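Probable zinc protease PqqL (Escherichia coli, PDB 6OFT) probably cleaves peptides as a zinc-dependent M16-family metalloendopeptidase, this chain being the first half of the protein. Local coordinates at residues T75-V87 and Q99-V113. Numbering follows the deposited sequence.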
loop_
_atom_site.group_PDB
_atom_site.type_symbol
_atom_site.label_atom_id
_atom_site.label_comp_id
_atom_site.label_asym_id
_atom_site.label_seq_id
_atom_site.Cartn_x
_atom_site.Cartn_y
_atom_site.Cartn_z
ATOM N N THR A 75 -1.199 -31.526 -0.153
ATOM C CA THR A 75 0.123 -31.605 0.481
ATOM C C THR A 75 0.176 -30.615 1.656
ATOM O O THR A 75 0.629 -30.989 2.745
ATOM C CB THR A 75 1.256 -31.412 -0.538
ATOM O OG1 THR A 75 1.135 -32.403 -1.564
ATOM C CG2 THR A 75 2.642 -31.522 0.098
ATOM N N PHE A 76 -0.298 -29.372 1.446
ATOM C CA PHE A 76 -0.321 -28.368 2.524
ATOM C C PHE A 76 -1.209 -28.862 3.670
ATOM O O PHE A 76 -0.790 -28.799 4.815
ATOM C CB PHE A 76 -0.808 -27.001 2.016
ATOM C CG PHE A 76 0.231 -26.155 1.322
ATOM C CD1 PHE A 76 1.413 -25.805 1.969
ATOM C CD2 PHE A 76 0.004 -25.659 0.042
ATOM C CE1 PHE A 76 2.364 -24.992 1.336
ATOM C CE2 PHE A 76 0.958 -24.848 -0.591
ATOM C CZ PHE A 76 2.120 -24.509 0.068
ATOM N N GLU A 77 -2.407 -29.381 3.349
ATOM C CA GLU A 77 -3.361 -29.928 4.329
ATOM C C GLU A 77 -2.756 -31.062 5.195
ATOM O O GLU A 77 -3.015 -31.100 6.394
ATOM C CB GLU A 77 -4.670 -30.356 3.653
ATOM C CG GLU A 77 -5.614 -29.194 3.341
ATOM C CD GLU A 77 -6.428 -28.588 4.478
ATOM O OE1 GLU A 77 -6.663 -29.279 5.495
ATOM O OE2 GLU A 77 -6.851 -27.418 4.340
ATOM N N SER A 78 -1.897 -31.931 4.603
ATOM C CA SER A 78 -1.212 -33.037 5.306
ATOM C C SER A 78 -0.158 -32.542 6.323
ATOM O O SER A 78 0.332 -33.320 7.144
ATOM C CB SER A 78 -0.577 -34.008 4.312
ATOM O OG SER A 78 0.625 -33.484 3.772
ATOM N N MET A 79 0.193 -31.253 6.253
ATOM C CA MET A 79 1.147 -30.595 7.161
ATOM C C MET A 79 0.394 -29.609 8.063
ATOM O O MET A 79 1.020 -28.816 8.762
ATOM C CB MET A 79 2.250 -29.872 6.362
ATOM C CG MET A 79 3.058 -30.800 5.439
ATOM S SD MET A 79 4.423 -29.919 4.644
ATOM C CE MET A 79 3.525 -28.926 3.423
ATOM N N GLY A 80 -0.942 -29.680 8.024
ATOM C CA GLY A 80 -1.846 -28.853 8.817
ATOM C C GLY A 80 -1.888 -27.400 8.392
ATOM O O GLY A 80 -2.195 -26.520 9.201
ATOM N N LEU A 81 -1.595 -27.140 7.119
ATOM C CA LEU A 81 -1.561 -25.792 6.550
ATOM C C LEU A 81 -2.766 -25.587 5.632
ATOM O O LEU A 81 -2.993 -26.374 4.714
ATOM C CB LEU A 81 -0.195 -25.548 5.854
ATOM C CG LEU A 81 1.033 -25.791 6.759
ATOM C CD1 LEU A 81 2.355 -25.801 5.953
ATOM C CD2 LEU A 81 1.116 -24.752 7.896
ATOM N N ARG A 82 -3.582 -24.588 5.952
ATOM C CA ARG A 82 -4.851 -24.341 5.283
ATOM C C ARG A 82 -4.860 -23.083 4.448
ATOM O O ARG A 82 -4.403 -22.042 4.900
ATOM C CB ARG A 82 -5.986 -24.310 6.332
ATOM C CG ARG A 82 -7.394 -24.184 5.755
ATOM C CD ARG A 82 -8.401 -24.829 6.673
ATOM N NE ARG A 82 -8.376 -26.289 6.557
ATOM C CZ ARG A 82 -9.034 -27.116 7.363
ATOM N NH1 ARG A 82 -9.776 -26.637 8.354
ATOM N NH2 ARG A 82 -8.958 -28.426 7.181
ATOM N N PHE A 83 -5.399 -23.191 3.227
ATOM C CA PHE A 83 -5.553 -22.069 2.306
ATOM C C PHE A 83 -6.510 -21.056 2.946
ATOM O O PHE A 83 -7.555 -21.439 3.494
ATOM C CB PHE A 83 -6.080 -22.554 0.938
ATOM C CG PHE A 83 -6.170 -21.437 -0.075
ATOM C CD1 PHE A 83 -5.027 -20.960 -0.714
ATOM C CD2 PHE A 83 -7.384 -20.818 -0.343
ATOM C CE1 PHE A 83 -5.099 -19.893 -1.615
ATOM C CE2 PHE A 83 -7.458 -19.763 -1.255
ATOM C CZ PHE A 83 -6.313 -19.302 -1.881
ATOM N N GLY A 84 -6.119 -19.788 2.916
ATOM C CA GLY A 84 -6.887 -18.706 3.524
ATOM C C GLY A 84 -6.517 -18.449 4.971
ATOM O O GLY A 84 -6.948 -17.444 5.540
ATOM N N ARG A 85 -5.710 -19.349 5.581
ATOM C CA ARG A 85 -5.248 -19.254 6.962
ATOM C C ARG A 85 -3.709 -19.217 7.048
ATOM O O ARG A 85 -3.158 -18.226 7.512
ATOM C CB ARG A 85 -5.829 -20.415 7.795
ATOM C CG ARG A 85 -5.450 -20.386 9.294
ATOM C CD ARG A 85 -5.998 -21.600 10.033
ATOM N NE ARG A 85 -5.252 -22.819 9.706
ATOM C CZ ARG A 85 -5.706 -24.050 9.894
ATOM N NH1 ARG A 85 -6.935 -24.247 10.357
ATOM N NH2 ARG A 85 -4.954 -25.097 9.579
ATOM N N ASP A 86 -3.027 -20.298 6.629
ATOM C CA ASP A 86 -1.557 -20.424 6.674
ATOM C C ASP A 86 -0.938 -20.199 5.302
ATOM O O ASP A 86 0.242 -19.828 5.201
ATOM C CB ASP A 86 -1.155 -21.816 7.166
ATOM C CG ASP A 86 -1.904 -22.244 8.406
ATOM O OD1 ASP A 86 -1.587 -21.724 9.492
ATOM O OD2 ASP A 86 -2.833 -23.071 8.282
ATOM N N VAL A 87 -1.741 -20.469 4.246
ATOM C CA VAL A 87 -1.338 -20.349 2.853
ATOM C C VAL A 87 -2.217 -19.296 2.199
ATOM O O VAL A 87 -3.438 -19.367 2.301
ATOM C CB VAL A 87 -1.393 -21.708 2.096
ATOM C CG1 VAL A 87 -0.769 -21.578 0.707
ATOM C CG2 VAL A 87 -0.710 -22.827 2.895
ATOM N N GLN A 99 2.374 -16.745 -0.185
ATOM C CA GLN A 99 2.685 -16.704 1.246
ATOM C C GLN A 99 2.381 -17.985 1.991
ATOM O O GLN A 99 1.297 -18.552 1.840
ATOM C CB GLN A 99 1.930 -15.520 1.923
ATOM C CG GLN A 99 2.079 -14.151 1.206
ATOM C CD GLN A 99 1.056 -13.109 1.636
ATOM O OE1 GLN A 99 -0.108 -13.409 1.887
ATOM N NE2 GLN A 99 1.463 -11.846 1.709
ATOM N N VAL A 100 3.362 -18.443 2.796
ATOM C CA VAL A 100 3.214 -19.600 3.674
ATOM C C VAL A 100 3.821 -19.226 5.057
ATOM O O VAL A 100 4.938 -18.717 5.127
ATOM C CB VAL A 100 3.811 -20.930 3.123
ATOM C CG1 VAL A 100 3.540 -22.099 4.081
ATOM C CG2 VAL A 100 3.291 -21.260 1.721
ATOM N N SER A 101 3.071 -19.482 6.132
ATOM C CA SER A 101 3.501 -19.315 7.514
ATOM C C SER A 101 3.391 -20.699 8.145
ATOM O O SER A 101 2.335 -21.326 8.061
ATOM C CB SER A 101 2.592 -18.340 8.260
ATOM O OG SER A 101 3.142 -18.041 9.538
ATOM N N LEU A 102 4.485 -21.202 8.725
ATOM C CA LEU A 102 4.481 -22.527 9.337
ATOM C C LEU A 102 5.475 -22.586 10.497
ATOM O O LEU A 102 6.359 -21.727 10.563
ATOM C CB LEU A 102 4.801 -23.620 8.269
ATOM C CG LEU A 102 6.265 -23.839 7.842
ATOM C CD1 LEU A 102 6.454 -25.230 7.293
ATOM C CD2 LEU A 102 6.727 -22.807 6.808
ATOM N N PRO A 103 5.402 -23.609 11.390
ATOM C CA PRO A 103 6.429 -23.731 12.436
ATOM C C PRO A 103 7.802 -24.078 11.841
ATOM O O PRO A 103 7.878 -24.622 10.738
ATOM C CB PRO A 103 5.926 -24.902 13.298
ATOM C CG PRO A 103 4.508 -25.134 12.889
ATOM C CD PRO A 103 4.439 -24.726 11.462
ATOM N N THR A 104 8.884 -23.797 12.581
ATOM C CA THR A 104 10.243 -24.129 12.142
ATOM C C THR A 104 10.699 -25.471 12.749
ATOM O O THR A 104 11.753 -25.981 12.369
ATOM C CB THR A 104 11.232 -23.047 12.579
ATOM O OG1 THR A 104 11.161 -22.908 13.997
ATOM C CG2 THR A 104 10.983 -21.718 11.920
ATOM N N THR A 105 9.904 -26.041 13.670
ATOM C CA THR A 105 10.269 -27.231 14.443
ATOM C C THR A 105 10.216 -28.569 13.665
ATOM O O THR A 105 10.876 -29.522 14.090
ATOM C CB THR A 105 9.454 -27.279 15.735
ATOM O OG1 THR A 105 8.080 -27.062 15.434
ATOM C CG2 THR A 105 9.915 -26.213 16.740
ATOM N N GLN A 106 9.471 -28.648 12.538
ATOM C CA GLN A 106 9.415 -29.868 11.717
ATOM C C GLN A 106 10.171 -29.549 10.417
ATOM O O GLN A 106 9.635 -28.884 9.535
ATOM C CB GLN A 106 7.959 -30.317 11.460
ATOM C CG GLN A 106 7.690 -31.821 11.608
ATOM C CD GLN A 106 8.313 -32.700 10.534
ATOM O OE1 GLN A 106 8.744 -32.249 9.467
ATOM N NE2 GLN A 106 8.379 -33.992 10.800
ATOM N N LYS A 107 11.450 -29.960 10.350
ATOM C CA LYS A 107 12.356 -29.680 9.230
ATOM C C LYS A 107 11.914 -30.284 7.895
ATOM O O LYS A 107 12.096 -29.647 6.859
ATOM C CB LYS A 107 13.806 -30.096 9.566
ATOM C CG LYS A 107 14.378 -29.487 10.865
ATOM C CD LYS A 107 14.261 -27.956 10.912
ATOM C CE LYS A 107 14.846 -27.347 12.158
ATOM N NZ LYS A 107 14.627 -25.874 12.181
ATOM N N GLN A 108 11.306 -31.477 7.910
ATOM C CA GLN A 108 10.834 -32.118 6.671
ATOM C C GLN A 108 9.691 -31.309 6.035
ATOM O O GLN A 108 9.601 -31.243 4.808
ATOM C CB GLN A 108 10.440 -33.598 6.902
ATOM C CG GLN A 108 11.631 -34.552 7.099
ATOM C CD GLN A 108 12.472 -34.282 8.341
ATOM O OE1 GLN A 108 11.979 -34.284 9.481
ATOM N NE2 GLN A 108 13.765 -34.030 8.138
ATOM N N ASN A 109 8.856 -30.653 6.876
ATOM C CA ASN A 109 7.750 -29.803 6.423
ATOM C C ASN A 109 8.287 -28.523 5.801
ATOM O O ASN A 109 7.764 -28.088 4.779
ATOM C CB ASN A 109 6.806 -29.498 7.569
ATOM C CG ASN A 109 5.947 -30.674 7.949
ATOM O OD1 ASN A 109 5.909 -31.698 7.270
ATOM N ND2 ASN A 109 5.225 -30.551 9.034
ATOM N N LEU A 110 9.365 -27.944 6.385
ATOM C CA LEU A 110 10.016 -26.755 5.828
ATOM C C LEU A 110 10.500 -27.065 4.419
ATOM O O LEU A 110 10.276 -26.270 3.504
ATOM C CB LEU A 110 11.222 -26.327 6.682
ATOM C CG LEU A 110 10.985 -25.450 7.893
ATOM C CD1 LEU A 110 12.308 -25.174 8.595
ATOM C CD2 LEU A 110 10.323 -24.113 7.508
ATOM N N GLN A 111 11.137 -28.246 4.251
ATOM C CA GLN A 111 11.670 -28.762 2.991
ATOM C C GLN A 111 10.567 -29.002 1.953
ATOM O O GLN A 111 10.719 -28.632 0.783
ATOM C CB GLN A 111 12.511 -30.028 3.258
ATOM C CG GLN A 111 13.101 -30.719 2.021
ATOM C CD GLN A 111 13.758 -29.783 1.020
ATOM O OE1 GLN A 111 14.602 -28.924 1.361
ATOM N NE2 GLN A 111 13.371 -29.947 -0.246
ATOM N N GLN A 112 9.453 -29.613 2.390
ATOM C CA GLN A 112 8.310 -29.868 1.559
ATOM C C GLN A 112 7.726 -28.549 1.025
ATOM O O GLN A 112 7.449 -28.461 -0.172
ATOM C CB GLN A 112 7.265 -30.685 2.344
ATOM C CG GLN A 112 5.991 -30.964 1.568
ATOM C CD GLN A 112 6.205 -31.875 0.389
ATOM O OE1 GLN A 112 5.962 -33.076 0.470
ATOM N NE2 GLN A 112 6.636 -31.315 -0.742
ATOM N N VAL A 113 7.582 -27.511 1.902
ATOM C CA VAL A 113 7.058 -26.189 1.517
ATOM C C VAL A 113 7.996 -25.544 0.460
ATOM O O VAL A 113 7.524 -25.009 -0.548
ATOM C CB VAL A 113 6.802 -25.274 2.767
ATOM C CG1 VAL A 113 6.561 -23.825 2.370
ATOM C CG2 VAL A 113 5.627 -25.784 3.600
#
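Met79 has CG beside the backbone N (chi1 -59°) and bends at its last torsion (chi3 -74°), which sets the thioether against the helix that starts at Lys107, across Gln112 and past Asn109. There SD lies 3.6 Å from Gln112 CG and touches the amide of Asn109, while CE reaches 3.8 Å to Val113 CG2; a flexible, unbranched chain suits this uneven surface. Leu81 fills the corner between that helix and strand 96-103, its forked end suiting two walls: CD1 against Val113 CG2, CD2 3.9 Å from Leu102 CB. The broad ring of Phe76 serves several methyls: its edge meets Val113 CG2, 4.0 Å from CE1, Val100 CG2 also touches it, and Val87 CG2, from the same segment, sits over one face near the rim. Gly80, at positive phi, closes a Schellman motif that turns the chain toward Leu81. Farther on, Ser101 N donates to Asp86 O (3.0 Å), in the carbonyl plane. Aspartate suits this loop because one oxygen, OD2, accepts from Arg82 N through its anti lone pair and from Arg85 NE in a salt bridge. An alanine here is likely to leave both donors without their shared acceptor, freeing the loop to shift. Val87 and Val100 form an antiparallel non-hydrogen-bonded pair at edge strand 87-91. Helices 71-77 and 107-122 pack together, Phe76 touching Ile116, beside this mixed sheet, consistent with the alpha/beta fold of the M16 peptidase domain.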